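Local coordinates for uncharacterized protein (Bacillus thuringiensis serovar kurstaki, PDB 4XHO) that probably is an actin-like, ParM-type filament-forming ATPase, and binds ATP with magnesium in the cleft between its two domains, at residues A[21-26]-A[35-40]; A[232-237]-A[366-371]; A[305-310]-A[325-330]. The protein carries 2 engineered substitutions. One frame throughout, in Å; residues are numbered along the deposited sequence.

Interaction 1. Residues A[21-26]-A[35-40]; sequences KAKISF and SFAIPT. With ATP (adenosine-5'-triphosphate), chain B.
The antiparallel β-hairpin of an actin-like fold brings residues 21-26 against 35-40, pairing Ala22 with Ile38 and Ile24 with Phe36 through backbone hydrogen bonds. Ala22 N donates to Ile38 O at 2.7 Å, nearly straight. By sequence and topology the loop between strands 13-17 and 21-27 probably corresponds to the first phosphate-binding segment of this family; 21-26 lies on its second strand, and its two lysines reach the bound nucleotide. Lys21 runs past the methyl of Ala37 and bends at its last torsion, chi4 -67°, which carries NZ to within 2.8 Å of ATP O1B; a weaker bond goes to the bridging O3A. Lys23, on the face that carries Ala37, sends NZ to ATP O1A at 2.7 Å. That ammonium also donates to the carbonyl of Ala400 and makes a cation-pi contact with Tyr401, so it is gripped from the protein as well as from the alpha phosphate. The two positive ends thus meet the beta and alpha phosphates respectively and probably offset part of their charge, alongside a magnesium ion about 5 Å from the side chain of Lys23. Farther along the face of Lys23, the hydroxyls of Ser25 and Ser35 share a hydrogen bond, OG to OG 2.7 Å, and Ser25 has a second partner in Ser404. The opposite face is apolar and packs on helix 123-140. Here Ile24 lies alongside Phe36 and points the same way. The Phe26 and Phe36 rings meet rim to rim with planes at 75°, Phe26 CE1 standing 3.5 Å from Phe36 CE2. Neither ring covers the other, and one face of Phe36 is covered by Ile24 CG2, a CH-pi contact 3.5 Å from the ring centroid.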
loop_
_atom_site.group_PDB
_atom_site.type_symbol
_atom_site.label_atom_id
_atom_site.label_comp_id
_atom_site.label_asym_id
_atom_site.label_seq_id
_atom_site.Cartn_x
_atom_site.Cartn_y
_atom_site.Cartn_z
ATOM N N LYS A 21 -2.011 1.213 5.774
ATOM C CA LYS A 21 -2.803 0.174 5.118
ATOM C C LYS A 21 -2.114 -1.165 4.910
ATOM O O LYS A 21 -0.898 -1.320 5.042
ATOM C CB LYS A 21 -3.319 0.685 3.773
ATOM C CG LYS A 21 -2.508 1.809 3.138
ATOM C CD LYS A 21 -3.311 2.467 2.002
ATOM C CE LYS A 21 -2.499 3.510 1.219
ATOM N NZ LYS A 21 -2.154 4.725 2.018
ATOM N N ALA A 22 -2.935 -2.163 4.624
ATOM C CA ALA A 22 -2.444 -3.462 4.195
ATOM C C ALA A 22 -2.582 -3.519 2.693
ATOM O O ALA A 22 -3.690 -3.511 2.194
ATOM C CB ALA A 22 -3.221 -4.569 4.841
ATOM N N LYS A 23 -1.473 -3.553 1.964
ATOM C CA LYS A 23 -1.558 -3.648 0.509
ATOM C C LYS A 23 -1.287 -5.056 -0.021
ATOM O O LYS A 23 -0.408 -5.775 0.478
ATOM C CB LYS A 23 -0.597 -2.675 -0.129
ATOM C CG LYS A 23 -0.719 -1.260 0.409
ATOM C CD LYS A 23 -0.226 -0.261 -0.618
ATOM C CE LYS A 23 0.874 0.578 -0.051
ATOM N NZ LYS A 23 1.463 1.410 -1.111
ATOM N N ILE A 24 -2.049 -5.438 -1.041
ATOM C CA ILE A 24 -1.873 -6.719 -1.718
ATOM C C ILE A 24 -1.841 -6.561 -3.244
ATOM O O ILE A 24 -2.640 -5.816 -3.823
ATOM C CB ILE A 24 -2.991 -7.695 -1.319
ATOM C CG1 ILE A 24 -2.786 -9.061 -1.972
ATOM C CG2 ILE A 24 -4.337 -7.135 -1.687
ATOM C CD1 ILE A 24 -3.853 -10.086 -1.575
ATOM N N SER A 25 -0.882 -7.222 -3.887
ATOM C CA SER A 25 -0.900 -7.401 -5.348
ATOM C C SER A 25 -0.961 -8.901 -5.609
ATOM O O SER A 25 -0.206 -9.655 -5.009
ATOM C CB SER A 25 0.331 -6.782 -6.016
ATOM O OG SER A 25 0.396 -5.381 -5.790
ATOM N N PHE A 26 -1.874 -9.335 -6.472
ATOM C CA PHE A 26 -2.075 -10.760 -6.743
ATOM C C PHE A 26 -2.412 -10.985 -8.219
ATOM O O PHE A 26 -2.849 -10.064 -8.910
ATOM C CB PHE A 26 -3.204 -11.326 -5.866
ATOM C CG PHE A 26 -4.557 -10.731 -6.174
ATOM C CD1 PHE A 26 -4.913 -9.477 -5.681
ATOM C CD2 PHE A 26 -5.454 -11.397 -6.982
ATOM C CE1 PHE A 26 -6.141 -8.915 -5.984
ATOM C CE2 PHE A 26 -6.682 -10.842 -7.292
ATOM C CZ PHE A 26 -7.026 -9.595 -6.796
ATOM N N SER A 35 -4.355 -4.935 -7.710
ATOM C CA SER A 35 -3.883 -4.466 -6.434
ATOM C C SER A 35 -4.980 -3.728 -5.693
ATOM O O SER A 35 -5.838 -3.101 -6.318
ATOM C CB SER A 35 -2.653 -3.576 -6.621
ATOM O OG SER A 35 -1.612 -4.285 -7.265
ATOM N N PHE A 36 -4.960 -3.818 -4.361
ATOM C CA PHE A 36 -5.865 -3.024 -3.542
ATOM C C PHE A 36 -5.353 -2.951 -2.106
ATOM O O PHE A 36 -4.469 -3.726 -1.711
ATOM C CB PHE A 36 -7.302 -3.582 -3.601
ATOM C CG PHE A 36 -7.478 -4.962 -2.994
ATOM C CD1 PHE A 36 -7.682 -5.124 -1.626
ATOM C CD2 PHE A 36 -7.506 -6.085 -3.794
ATOM C CE1 PHE A 36 -7.870 -6.393 -1.070
ATOM C CE2 PHE A 36 -7.685 -7.349 -3.242
ATOM C CZ PHE A 36 -7.865 -7.496 -1.877
ATOM N N ALA A 37 -5.901 -2.014 -1.331
ATOM C CA ALA A 37 -5.439 -1.780 0.036
ATOM C C ALA A 37 -6.572 -1.724 1.058
ATOM O O ALA A 37 -7.601 -1.079 0.846
ATOM C CB ALA A 37 -4.636 -0.508 0.102
ATOM N N ILE A 38 -6.361 -2.394 2.180
ATOM C CA ILE A 38 -7.282 -2.340 3.289
ATOM C C ILE A 38 -6.663 -1.551 4.447
ATOM O O ILE A 38 -5.611 -1.935 4.969
ATOM C CB ILE A 38 -7.655 -3.756 3.768
ATOM C CG1 ILE A 38 -8.277 -4.563 2.613
ATOM C CG2 ILE A 38 -8.581 -3.680 4.981
ATOM C CD1 ILE A 38 -8.802 -5.929 3.010
ATOM N N PRO A 39 -7.306 -0.437 4.842
ATOM C CA PRO A 39 -6.894 0.360 6.005
ATOM C C PRO A 39 -6.688 -0.527 7.216
ATOM O O PRO A 39 -7.457 -1.462 7.415
ATOM C CB PRO A 39 -8.072 1.310 6.216
ATOM C CG PRO A 39 -8.660 1.463 4.852
ATOM C CD PRO A 39 -8.483 0.133 4.169
ATOM N N THR A 40 -5.653 -0.255 7.994
ATOM C CA THR A 40 -5.297 -1.120 9.101
ATOM C C THR A 40 -6.139 -0.744 10.313
ATOM O O THR A 40 -5.673 -0.093 11.259
ATOM C CB THR A 40 -3.801 -1.010 9.391
ATOM O OG1 THR A 40 -3.088 -1.349 8.201
ATOM C CG2 THR A 40 -3.378 -1.943 10.487
HETATM P PG ATP B . 3.243 3.978 4.505
HETATM O O1G ATP B . 3.143 5.050 5.567
HETATM O O2G ATP B . 2.631 2.640 4.878
HETATM O O3G ATP B . 4.603 3.899 3.832
HETATM P PB ATP B . 1.478 3.664 2.263
HETATM O O1B ATP B . 0.122 3.309 2.813
HETATM O O2B ATP B . 2.404 2.631 1.658
HETATM O O3B ATP B . 2.304 4.533 3.331
HETATM P PA ATP B . 1.198 4.875 -0.287
HETATM O O1A ATP B . 0.210 3.815 -0.733
HETATM O O2A ATP B . 2.639 4.783 -0.697
HETATM O O3A ATP B . 1.223 4.944 1.311
HETATM O "O5'" ATP B . 0.660 6.339 -0.655
HETATM C "C5'" ATP B . 1.332 7.487 -0.149
HETATM C "C4'" ATP B . 0.522 8.718 -0.527
HETATM O "O4'" ATP B . 0.281 8.782 -1.942
HETATM C "C3'" ATP B . -0.833 8.646 0.153
HETATM O "O3'" ATP B . -1.142 9.935 0.683
HETATM C "C2'" ATP B . -1.780 8.266 -0.970
HETATM O "O2'" ATP B . -3.118 8.678 -0.693
HETATM C "C1'" ATP B . -1.124 8.956 -2.153
HETATM N N9 ATP B . -1.499 8.407 -3.470
HETATM C C8 ATP B . -1.568 7.112 -3.808
HETATM N N7 ATP B . -1.929 6.959 -5.112
HETATM C C5 ATP B . -2.108 8.185 -5.619
HETATM C C6 ATP B . -2.494 8.738 -6.936
HETATM N N6 ATP B . -2.770 7.922 -7.974
HETATM N N1 ATP B . -2.562 10.074 -7.056
HETATM C C2 ATP B . -2.290 10.890 -6.017
HETATM N N3 ATP B . -1.927 10.466 -4.794
HETATM C C4 ATP B . -1.825 9.140 -4.536
#

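Interaction 2. Residues A[232-237]-A[366-371]; sequences YAINDL and KNIVVG. With ATP (adenosine-5'-triphosphate), chain B.
Asn235 and Ile368 mark the middle of a parallel strand pair, 232-237 beside 366-371, in the second domain of the actin-like fold. The side chain of Asn235 turns back toward its own backbone N, chi1 -48°, and folds over the neighbouring carbonyl. CB lies 3.7 Å from Ile368 O, CG remains nearby, and ND2 donates to that same oxygen at 2.9 Å. Asn235 N binds it too, from the opposite face of the carbonyl plane, so Ile368 O accepts two hydrogen bonds from one residue. The remaining amide atom, OD1, is taken by Asn244 ND2, which holds the amide at both ends. Beyond this double grip the ladder is regular: Val370 N to Asn235 O, 2.8 Å and virtually linear, is followed by Leu237 N to Val370 O at 2.9 Å. Next to Asn235 but on the other face, Asp236 crosses Val370 at about a right angle; its OD2 bonds to Thr403, and its side chain is about 4 Å from the bound magnesium ion. Apolar contacts add to the ladder. Ile368 CD1 meets Tyr232 CD1 at 3.7 Å, whereas Leu237 CD1 rests on Val369 CG1. The strands end at the nucleotide, in agreement with the second phosphate and adenosine segments of actin relatives. Strand 242-248 flanks 232-237, strand 390-391 flanks 366-370, and helix 337-362 packs over the face that carries Asn235 and Asn367, and also touches Leu237.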
loop_
_atom_site.group_PDB
_atom_site.type_symbol
_atom_site.label_atom_id
_atom_site.label_comp_id
_atom_site.label_asym_id
_atom_site.label_seq_id
_atom_site.Cartn_x
_atom_site.Cartn_y
_atom_site.Cartn_z
ATOM N N TYR A 232 22.121 0.847 -5.574
ATOM C CA TYR A 232 20.954 1.636 -5.883
ATOM C C TYR A 232 20.155 1.904 -4.625
ATOM O O TYR A 232 20.147 1.093 -3.711
ATOM C CB TYR A 232 20.104 0.944 -6.945
ATOM C CG TYR A 232 19.654 -0.440 -6.547
ATOM C CD1 TYR A 232 18.469 -0.635 -5.842
ATOM C CD2 TYR A 232 20.412 -1.552 -6.872
ATOM C CE1 TYR A 232 18.064 -1.903 -5.479
ATOM C CE2 TYR A 232 20.016 -2.814 -6.514
ATOM C CZ TYR A 232 18.848 -2.986 -5.818
ATOM O OH TYR A 232 18.464 -4.252 -5.465
ATOM N N ALA A 233 19.515 3.063 -4.565
ATOM C CA ALA A 233 18.607 3.335 -3.473
ATOM C C ALA A 233 17.204 2.991 -3.916
ATOM O O ALA A 233 16.875 3.124 -5.099
ATOM C CB ALA A 233 18.693 4.778 -3.049
ATOM N N ILE A 234 16.380 2.517 -2.984
ATOM C CA ILE A 234 14.938 2.514 -3.221
ATOM C C ILE A 234 14.286 3.419 -2.182
ATOM O O ILE A 234 14.320 3.149 -0.981
ATOM C CB ILE A 234 14.298 1.107 -3.167
ATOM C CG1 ILE A 234 14.925 0.191 -4.203
ATOM C CG2 ILE A 234 12.808 1.187 -3.505
ATOM C CD1 ILE A 234 14.342 -1.222 -4.186
ATOM N N ASN A 235 13.714 4.508 -2.663
ATOM C CA ASN A 235 12.983 5.420 -1.817
ATOM C C ASN A 235 11.498 5.198 -1.970
ATOM O O ASN A 235 10.919 5.564 -3.013
ATOM C CB ASN A 235 13.317 6.869 -2.162
ATOM C CG ASN A 235 14.801 7.112 -2.263
ATOM O OD1 ASN A 235 15.439 7.500 -1.292
ATOM N ND2 ASN A 235 15.357 6.900 -3.446
ATOM N N ASP A 236 10.876 4.604 -0.951
ATOM C CA ASP A 236 9.447 4.356 -1.006
ATOM C C ASP A 236 8.790 5.507 -0.275
ATOM O O ASP A 236 8.851 5.579 0.939
ATOM C CB ASP A 236 9.083 3.001 -0.395
ATOM C CG ASP A 236 7.643 2.580 -0.698
ATOM O OD1 ASP A 236 6.756 3.457 -0.729
ATOM O OD2 ASP A 236 7.381 1.375 -0.903
ATOM N N LEU A 237 8.173 6.414 -1.025
ATOM C CA LEU A 237 7.511 7.582 -0.448
ATOM C C LEU A 237 6.066 7.246 -0.040
ATOM O O LEU A 237 5.185 7.037 -0.893
ATOM C CB LEU A 237 7.550 8.747 -1.442
ATOM C CG LEU A 237 8.891 8.965 -2.201
ATOM C CD1 LEU A 237 8.913 10.269 -2.970
ATOM C CD2 LEU A 237 10.094 8.872 -1.288
ATOM N N LYS A 366 22.250 4.621 -8.828
ATOM C CA LYS A 366 20.899 4.949 -9.234
ATOM C C LYS A 366 20.007 5.104 -8.022
ATOM O O LYS A 366 20.168 4.397 -7.032
ATOM C CB LYS A 366 20.327 3.880 -10.161
ATOM C CG LYS A 366 20.990 3.825 -11.521
ATOM C CD LYS A 366 21.221 5.219 -12.075
ATOM C CE LYS A 366 21.650 5.190 -13.522
ATOM N NZ LYS A 366 20.501 4.757 -14.362
ATOM N N ASN A 367 19.062 6.035 -8.101
ATOM C CA ASN A 367 18.104 6.218 -7.031
ATOM C C ASN A 367 16.688 5.968 -7.534
ATOM O O ASN A 367 16.090 6.823 -8.179
ATOM C CB ASN A 367 18.232 7.617 -6.441
ATOM C CG ASN A 367 19.603 7.874 -5.838
ATOM O OD1 ASN A 367 19.810 7.674 -4.643
ATOM N ND2 ASN A 367 20.547 8.319 -6.662
ATOM N N ILE A 368 16.163 4.778 -7.271
ATOM C CA ILE A 368 14.784 4.495 -7.624
ATOM C C ILE A 368 13.849 5.217 -6.646
ATOM O O ILE A 368 14.093 5.240 -5.436
ATOM C CB ILE A 368 14.480 2.983 -7.607
ATOM C CG1 ILE A 368 15.331 2.245 -8.640
ATOM C CG2 ILE A 368 13.014 2.742 -7.900
ATOM C CD1 ILE A 368 16.576 1.622 -8.087
ATOM N N VAL A 369 12.794 5.828 -7.174
ATOM C CA VAL A 369 11.788 6.492 -6.349
ATOM C C VAL A 369 10.391 5.922 -6.606
ATOM O O VAL A 369 9.914 5.960 -7.735
ATOM C CB VAL A 369 11.752 7.996 -6.612
ATOM C CG1 VAL A 369 10.934 8.677 -5.565
ATOM C CG2 VAL A 369 13.168 8.563 -6.627
ATOM N N VAL A 370 9.739 5.394 -5.565
ATOM C CA VAL A 370 8.445 4.727 -5.729
ATOM C C VAL A 370 7.486 5.155 -4.626
ATOM O O VAL A 370 7.808 6.068 -3.863
ATOM C CB VAL A 370 8.589 3.203 -5.693
ATOM C CG1 VAL A 370 9.507 2.724 -6.817
ATOM C CG2 VAL A 370 9.125 2.774 -4.334
ATOM N N GLY A 371 6.339 4.477 -4.517
ATOM C CA GLY A 371 5.353 4.784 -3.494
ATOM C C GLY A 371 4.310 5.790 -3.961
ATOM O O GLY A 371 4.417 6.391 -5.042
HETATM P PG ATP B . 3.243 3.978 4.505
HETATM O O1G ATP B . 3.143 5.050 5.567
HETATM O O2G ATP B . 2.631 2.640 4.878
HETATM O O3G ATP B . 4.603 3.899 3.832
HETATM P PB ATP B . 1.478 3.664 2.263
HETATM O O1B ATP B . 0.122 3.309 2.813
HETATM O O2B ATP B . 2.404 2.631 1.658
HETATM O O3B ATP B . 2.304 4.533 3.331
HETATM P PA ATP B . 1.198 4.875 -0.287
HETATM O O1A ATP B . 0.210 3.815 -0.733
HETATM O O2A ATP B . 2.639 4.783 -0.697
HETATM O O3A ATP B . 1.223 4.944 1.311
HETATM O "O5'" ATP B . 0.660 6.339 -0.655
HETATM C "C5'" ATP B . 1.332 7.487 -0.149
HETATM C "C4'" ATP B . 0.522 8.718 -0.527
HETATM O "O4'" ATP B . 0.281 8.782 -1.942
HETATM C "C3'" ATP B . -0.833 8.646 0.153
HETATM O "O3'" ATP B . -1.142 9.935 0.683
HETATM C "C2'" ATP B . -1.780 8.266 -0.970
HETATM O "O2'" ATP B . -3.118 8.678 -0.693
HETATM C "C1'" ATP B . -1.124 8.956 -2.153
HETATM N N9 ATP B . -1.499 8.407 -3.470
HETATM C C8 ATP B . -1.568 7.112 -3.808
HETATM N N7 ATP B . -1.929 6.959 -5.112
HETATM C C5 ATP B . -2.108 8.185 -5.619
HETATM C C6 ATP B . -2.494 8.738 -6.936
HETATM N N6 ATP B . -2.770 7.922 -7.974
HETATM N N1 ATP B . -2.562 10.074 -7.056
HETATM C C2 ATP B . -2.290 10.890 -6.017
HETATM N N3 ATP B . -1.927 10.466 -4.794
HETATM C C4 ATP B . -1.825 9.140 -4.536
#

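Interaction 3. Residues A[305-310]-A[325-330]; sequences QRLVMP and FSVKWG. With ATP (adenosine-5'-triphosphate), chain B.
Leu307 meets Phe325 from a helix that is unusually wound, with a wide pi-type turn over 305-308 and a kink at Pro310, whose N makes no bond to the preceding turn. The side chains that meet are apolar, and one methyl of Leu307 also rests on a backbone carbonyl. Leu307 swings CG away from its backbone N, chi1 180°, and the two methyls then part: CD1 comes to the edge of the Phe325 ring, 3.7 Å from CD1 of that ring, and CD2 touches Val327 CG2 at 3.8 Å. Leu307 crosses both partners at about a right angle, wedged between the ring and the start of strand 326-329, with Ser326 O 3.5 Å from Leu307 CD1. Val308 adds a looser touch, its CA 4.0 Å from Phe325 CE1. The same turn serves the nucleotide on another side: Met309 CG and CE lie against one face of the adenine, CG 3.6 Å from ATP C6, and Val308 CG1 approaches C2. Phe325 is therefore second-shell to the base. Its ring is also packed by Val340 and Met344 of helix 337-362, which places this contact between helix 300-317, helix 337-362 and the two-stranded sheet of 326-329 with 332-335.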
loop_
_atom_site.group_PDB
_atom_site.type_symbol
_atom_site.label_atom_id
_atom_site.label_comp_id
_atom_site.label_asym_id
_atom_site.label_seq_id
_atom_site.Cartn_x
_atom_site.Cartn_y
_atom_site.Cartn_z
ATOM N N GLN A 305 -8.799 10.155 -3.509
ATOM C CA GLN A 305 -9.519 9.417 -4.530
ATOM C C GLN A 305 -10.379 10.320 -5.384
ATOM O O GLN A 305 -10.331 10.241 -6.609
ATOM C CB GLN A 305 -10.378 8.319 -3.895
ATOM C CG GLN A 305 -9.760 6.935 -3.986
ATOM C CD GLN A 305 -10.002 6.113 -2.734
ATOM O OE1 GLN A 305 -9.105 5.958 -1.896
ATOM N NE2 GLN A 305 -11.219 5.584 -2.595
ATOM N N ARG A 306 -11.162 11.186 -4.755
ATOM C CA ARG A 306 -12.111 11.903 -5.587
ATOM C C ARG A 306 -11.538 13.229 -6.071
ATOM O O ARG A 306 -11.728 13.583 -7.229
ATOM C CB ARG A 306 -13.449 12.130 -4.864
ATOM C CG ARG A 306 -14.287 10.862 -4.649
ATOM C CD ARG A 306 -15.775 11.058 -5.019
ATOM N NE ARG A 306 -16.032 10.877 -6.454
ATOM C CZ ARG A 306 -17.039 11.437 -7.124
ATOM N NH1 ARG A 306 -17.904 12.220 -6.490
ATOM N NH2 ARG A 306 -17.187 11.214 -8.425
ATOM N N LEU A 307 -10.735 13.939 -5.288
ATOM C CA LEU A 307 -10.244 15.226 -5.778
ATOM C C LEU A 307 -8.957 15.100 -6.574
ATOM O O LEU A 307 -8.851 15.646 -7.678
ATOM C CB LEU A 307 -10.024 16.215 -4.634
ATOM C CG LEU A 307 -9.501 17.579 -5.109
ATOM C CD1 LEU A 307 -10.364 18.166 -6.209
ATOM C CD2 LEU A 307 -9.402 18.552 -3.948
ATOM N N VAL A 308 -7.993 14.363 -6.023
ATOM C CA VAL A 308 -6.624 14.450 -6.499
ATOM C C VAL A 308 -6.250 13.436 -7.587
ATOM O O VAL A 308 -5.664 13.820 -8.598
ATOM C CB VAL A 308 -5.665 14.330 -5.310
ATOM C CG1 VAL A 308 -4.223 14.200 -5.779
ATOM C CG2 VAL A 308 -5.832 15.553 -4.413
ATOM N N MET A 309 -6.590 12.162 -7.401
ATOM C CA MET A 309 -6.213 11.129 -8.368
ATOM C C MET A 309 -6.587 11.402 -9.847
ATOM O O MET A 309 -5.765 11.183 -10.732
ATOM C CB MET A 309 -6.804 9.789 -7.946
ATOM C CG MET A 309 -6.067 9.117 -6.804
ATOM S SD MET A 309 -6.829 7.548 -6.327
ATOM C CE MET A 309 -5.617 6.850 -5.184
ATOM N N PRO A 310 -7.816 11.875 -10.133
ATOM C CA PRO A 310 -8.113 12.061 -11.559
ATOM C C PRO A 310 -7.280 13.157 -12.249
ATOM O O PRO A 310 -6.982 13.068 -13.455
ATOM C CB PRO A 310 -9.597 12.430 -11.553
ATOM C CG PRO A 310 -10.119 11.857 -10.294
ATOM C CD PRO A 310 -9.026 12.047 -9.306
ATOM N N PHE A 325 -8.384 21.987 -9.386
ATOM C CA PHE A 325 -9.014 21.292 -8.269
ATOM C C PHE A 325 -10.191 22.051 -7.744
ATOM O O PHE A 325 -10.069 23.187 -7.270
ATOM C CB PHE A 325 -8.030 21.068 -7.130
ATOM C CG PHE A 325 -6.859 20.261 -7.519
ATOM C CD1 PHE A 325 -6.926 18.881 -7.510
ATOM C CD2 PHE A 325 -5.692 20.876 -7.920
ATOM C CE1 PHE A 325 -5.837 18.127 -7.872
ATOM C CE2 PHE A 325 -4.606 20.127 -8.283
ATOM C CZ PHE A 325 -4.679 18.754 -8.262
ATOM N N SER A 326 -11.341 21.411 -7.799
ATOM C CA SER A 326 -12.536 22.082 -7.349
ATOM C C SER A 326 -13.218 21.251 -6.285
ATOM O O SER A 326 -13.318 20.038 -6.396
ATOM C CB SER A 326 -13.472 22.358 -8.518
ATOM O OG SER A 326 -14.212 23.526 -8.238
ATOM N N VAL A 327 -13.672 21.921 -5.242
ATOM C CA VAL A 327 -14.322 21.249 -4.145
ATOM C C VAL A 327 -15.738 21.754 -3.996
ATOM O O VAL A 327 -15.964 22.955 -3.912
ATOM C CB VAL A 327 -13.566 21.475 -2.840
ATOM C CG1 VAL A 327 -14.320 20.829 -1.690
ATOM C CG2 VAL A 327 -12.168 20.925 -2.959
ATOM N N LYS A 328 -16.692 20.834 -3.976
ATOM C CA LYS A 328 -18.074 21.185 -3.683
ATOM C C LYS A 328 -18.359 20.952 -2.212
ATOM O O LYS A 328 -18.224 19.842 -1.688
ATOM C CB LYS A 328 -19.050 20.389 -4.552
ATOM C CG LYS A 328 -18.953 20.712 -6.044
ATOM C CD LYS A 328 -19.721 19.701 -6.889
ATOM C CE LYS A 328 -19.445 19.894 -8.369
ATOM N NZ LYS A 328 -17.979 20.062 -8.621
ATOM N N TRP A 329 -18.720 22.029 -1.538
ATOM C CA TRP A 329 -19.131 21.935 -0.157
ATOM C C TRP A 329 -20.404 22.778 0.035
ATOM O O TRP A 329 -20.477 23.929 -0.418
ATOM C CB TRP A 329 -18.002 22.384 0.759
ATOM C CG TRP A 329 -18.130 21.880 2.150
ATOM C CD1 TRP A 329 -18.900 20.834 2.578
ATOM C CD2 TRP A 329 -17.469 22.398 3.314
ATOM N NE1 TRP A 329 -18.751 20.663 3.936
ATOM C CE2 TRP A 329 -17.888 21.614 4.414
ATOM C CE3 TRP A 329 -16.566 23.446 3.535
ATOM C CZ2 TRP A 329 -17.434 21.850 5.719
ATOM C CZ3 TRP A 329 -16.114 23.677 4.830
ATOM C CH2 TRP A 329 -16.549 22.881 5.905
ATOM N N GLY A 330 -21.409 22.181 0.675
ATOM C CA GLY A 330 -22.693 22.825 0.890
ATOM C C GLY A 330 -23.273 23.417 -0.378
ATOM O O GLY A 330 -23.371 22.729 -1.402
HETATM P PG ATP B . 3.243 3.978 4.505
HETATM O O1G ATP B . 3.143 5.050 5.567
HETATM O O2G ATP B . 2.631 2.640 4.878
HETATM O O3G ATP B . 4.603 3.899 3.832
HETATM P PB ATP B . 1.478 3.664 2.263
HETATM O O1B ATP B . 0.122 3.309 2.813
HETATM O O2B ATP B . 2.404 2.631 1.658
HETATM O O3B ATP B . 2.304 4.533 3.331
HETATM P PA ATP B . 1.198 4.875 -0.287
HETATM O O1A ATP B . 0.210 3.815 -0.733
HETATM O O2A ATP B . 2.639 4.783 -0.697
HETATM O O3A ATP B . 1.223 4.944 1.311
HETATM O "O5'" ATP B . 0.660 6.339 -0.655
HETATM C "C5'" ATP B . 1.332 7.487 -0.149
HETATM C "C4'" ATP B . 0.522 8.718 -0.527
HETATM O "O4'" ATP B . 0.281 8.782 -1.942
HETATM C "C3'" ATP B . -0.833 8.646 0.153
HETATM O "O3'" ATP B . -1.142 9.935 0.683
HETATM C "C2'" ATP B . -1.780 8.266 -0.970
HETATM O "O2'" ATP B . -3.118 8.678 -0.693
HETATM C "C1'" ATP B . -1.124 8.956 -2.153
HETATM N N9 ATP B . -1.499 8.407 -3.470
HETATM C C8 ATP B . -1.568 7.112 -3.808
HETATM N N7 ATP B . -1.929 6.959 -5.112
HETATM C C5 ATP B . -2.108 8.185 -5.619
HETATM C C6 ATP B . -2.494 8.738 -6.936
HETATM N N6 ATP B . -2.770 7.922 -7.974
HETATM N N1 ATP B . -2.562 10.074 -7.056
HETATM C C2 ATP B . -2.290 10.890 -6.017
HETATM N N3 ATP B . -1.927 10.466 -4.794
HETATM C C4 ATP B . -1.825 9.140 -4.536
#

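From the N terminus, interaction 1 closes first, joining neighbouring strands of the large mixed sheet, with eight residues between the segments, including the hairpin turn. The chain then completes that sheet before entering the second domain, where residues 232-237 open interaction 2. Its partner strand arrives only 128 residues later, and interaction 3, a short local closure over 14 residues, is formed wholly within that long excursion. No contacts cross in sequence, and none touch: the nearest atoms of interactions 1 and 2 are about 6 Å apart. ATP bridges them, with interaction 1 and interaction 2 at its phosphates and interaction 3 at the adenine, linking the domains across the cleft.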